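PDB 4O6K: interleukin 22 from Danio rerio, which is an IL-10-family cytokine, here its C-terminal helical part, that probably signals through a cell-surface receptor in immune and epithelial defence. Local coordinates for residues L55-N60 / Q106-Y111. Sequence-based numbering, arbitrary orientation.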
# COMPACT_ATOMS: atom_id res chain seq x y z
N LEU A 55 -1.24 2.31 3.98
CA LEU A 55 -1.57 2.94 2.70
C LEU A 55 -1.30 4.44 2.78
O LEU A 55 -0.79 5.04 1.83
CB LEU A 55 -3.03 2.68 2.32
CG LEU A 55 -3.47 3.29 0.99
CD1 LEU A 55 -2.61 2.78 -0.15
CD2 LEU A 55 -4.94 3.01 0.74
N LYS A 56 -1.66 5.03 3.91
CA LYS A 56 -1.41 6.44 4.18
C LYS A 56 0.07 6.78 4.04
O LYS A 56 0.44 7.77 3.41
CB LYS A 56 -1.87 6.80 5.59
CG LYS A 56 -1.63 8.25 5.99
CD LYS A 56 -2.36 8.56 7.29
CE LYS A 56 -2.15 10.01 7.71
NZ LYS A 56 -2.58 10.94 6.63
N TYR A 57 0.90 5.94 4.65
CA TYR A 57 2.34 6.09 4.59
C TYR A 57 2.85 5.94 3.16
O TYR A 57 3.78 6.65 2.74
CB TYR A 57 3.03 5.09 5.51
CG TYR A 57 4.46 5.44 5.85
CD1 TYR A 57 4.75 6.29 6.91
CD2 TYR A 57 5.52 4.94 5.11
CE1 TYR A 57 6.05 6.63 7.22
CE2 TYR A 57 6.82 5.27 5.41
CZ TYR A 57 7.08 6.11 6.47
OH TYR A 57 8.38 6.45 6.79
N TYR A 58 2.25 5.02 2.42
CA TYR A 58 2.58 4.80 1.01
C TYR A 58 2.35 6.05 0.18
O TYR A 58 3.19 6.43 -0.64
CB TYR A 58 1.76 3.64 0.44
CG TYR A 58 2.53 2.36 0.25
CD1 TYR A 58 2.83 1.53 1.33
CD2 TYR A 58 2.97 1.97 -1.01
CE1 TYR A 58 3.54 0.36 1.15
CE2 TYR A 58 3.68 0.80 -1.19
CZ TYR A 58 3.96 -0.00 -0.11
OH TYR A 58 4.66 -1.17 -0.29
N VAL A 59 1.20 6.69 0.38
CA VAL A 59 0.84 7.88 -0.38
C VAL A 59 1.81 9.03 -0.09
O VAL A 59 2.21 9.76 -0.99
CB VAL A 59 -0.60 8.33 -0.05
CG1 VAL A 59 -0.91 9.68 -0.69
CG2 VAL A 59 -1.60 7.28 -0.52
N ASN A 60 2.20 9.16 1.18
CA ASN A 60 3.09 10.23 1.60
C ASN A 60 4.56 10.00 1.23
O ASN A 60 5.27 10.95 0.91
CB ASN A 60 2.98 10.45 3.11
CG ASN A 60 1.67 11.11 3.50
OD1 ASN A 60 1.11 11.90 2.74
ND2 ASN A 60 1.18 10.80 4.70
N GLN A 106 6.34 -1.64 12.01
CA GLN A 106 7.26 -2.57 11.35
C GLN A 106 7.60 -2.17 9.95
O GLN A 106 8.75 -2.14 9.56
CB GLN A 106 6.72 -3.98 11.35
CG GLN A 106 7.67 -4.99 10.75
CD GLN A 106 7.07 -6.38 10.65
OE1 GLN A 106 6.50 -6.85 11.57
NE2 GLN A 106 7.18 -6.99 9.53
N PHE A 107 6.58 -1.84 9.19
CA PHE A 107 6.76 -1.39 7.85
C PHE A 107 7.67 -0.16 7.81
O PHE A 107 8.64 -0.13 7.10
CB PHE A 107 5.47 -1.10 7.14
CG PHE A 107 5.68 -0.52 5.80
CD1 PHE A 107 6.22 -1.27 4.82
CD2 PHE A 107 5.40 0.80 5.55
CE1 PHE A 107 6.47 -0.74 3.60
CE2 PHE A 107 5.63 1.36 4.33
CZ PHE A 107 6.18 0.58 3.35
N LYS A 108 7.30 0.83 8.59
CA LYS A 108 8.05 2.03 8.69
C LYS A 108 9.51 1.80 9.06
O LYS A 108 10.41 2.32 8.45
CB LYS A 108 7.38 2.92 9.70
CG LYS A 108 6.05 3.47 9.27
CD LYS A 108 5.75 4.78 9.96
CE LYS A 108 4.63 4.64 10.96
NZ LYS A 108 3.58 5.69 10.93
N ARG A 109 9.69 0.95 10.07
CA ARG A 109 10.99 0.53 10.53
C ARG A 109 11.80 -0.14 9.46
O ARG A 109 12.89 0.24 9.23
CB ARG A 109 10.86 -0.40 11.74
CG ARG A 109 12.16 -0.94 12.29
CD ARG A 109 12.00 -1.49 13.67
NE ARG A 109 11.23 -2.70 13.69
CZ ARG A 109 10.01 -2.80 14.14
NH1 ARG A 109 9.42 -1.75 14.59
NH2 ARG A 109 9.40 -3.92 14.11
N ASN A 110 11.26 -1.13 8.81
CA ASN A 110 11.91 -1.87 7.73
C ASN A 110 12.16 -1.02 6.49
O ASN A 110 13.16 -1.19 5.80
CB ASN A 110 11.09 -3.12 7.37
CG ASN A 110 11.12 -4.15 8.48
OD1 ASN A 110 11.95 -4.09 9.39
ND2 ASN A 110 10.21 -5.12 8.42
N TYR A 111 11.24 -0.10 6.20
CA TYR A 111 11.37 0.76 5.04
C TYR A 111 12.51 1.75 5.28
O TYR A 111 13.32 2.00 4.39
CB TYR A 111 10.06 1.51 4.75
CG TYR A 111 10.11 2.42 3.54
CD1 TYR A 111 10.23 1.90 2.26
CD2 TYR A 111 10.04 3.80 3.69
CE1 TYR A 111 10.27 2.72 1.15
CE2 TYR A 111 10.08 4.63 2.58
CZ TYR A 111 10.20 4.09 1.32
OH TYR A 111 10.24 4.92 0.22
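Tyr57 of helix 47-62 packs its ring against Phe107, Lys108 and Tyr111 of helix 102-117, joining two helices of the all-helical IL-10-family cytokine fold. The short segments run roughly in the same direction, 34° apart, and their axes come no closer than 11.2 Å, a separation that side chains, chiefly aromatic ones, must bridge. The Tyr57 ring reaches across to the second helix because chi1 of -162° sets CG opposite the backbone N. Over one face lies the aliphatic part of Lys108: CG sits 3.9 Å from the ring centroid, only 15° off the normal, as expected of a CH-pi contact, while Lys108 CD packs 3.3 Å from Tyr57 CE1. At the ring's edge, in its plane, Tyr111 CD2 is 3.9 Å from Tyr57 CE2. Tyr57 CD2 also meets the rim of the Phe107 ring, the two planes standing almost perpendicular. Shortening Tyr57 to an alanine would probably open a gap between the helices and leave the Lys108 methylenes without their aromatic partner. Next in sequence, Tyr58 completes the aromatic cluster, and its hydroxyl is hydrogen-bonded to Ala126 O, which ties the buried ring to helix 119-128. Its plane lies nearly parallel to that of Phe107, but the rings are slid apart with little overlap, and the nearest atoms of this pair are Tyr58 CE1 and Phe107 CZ, 3.4 Å apart.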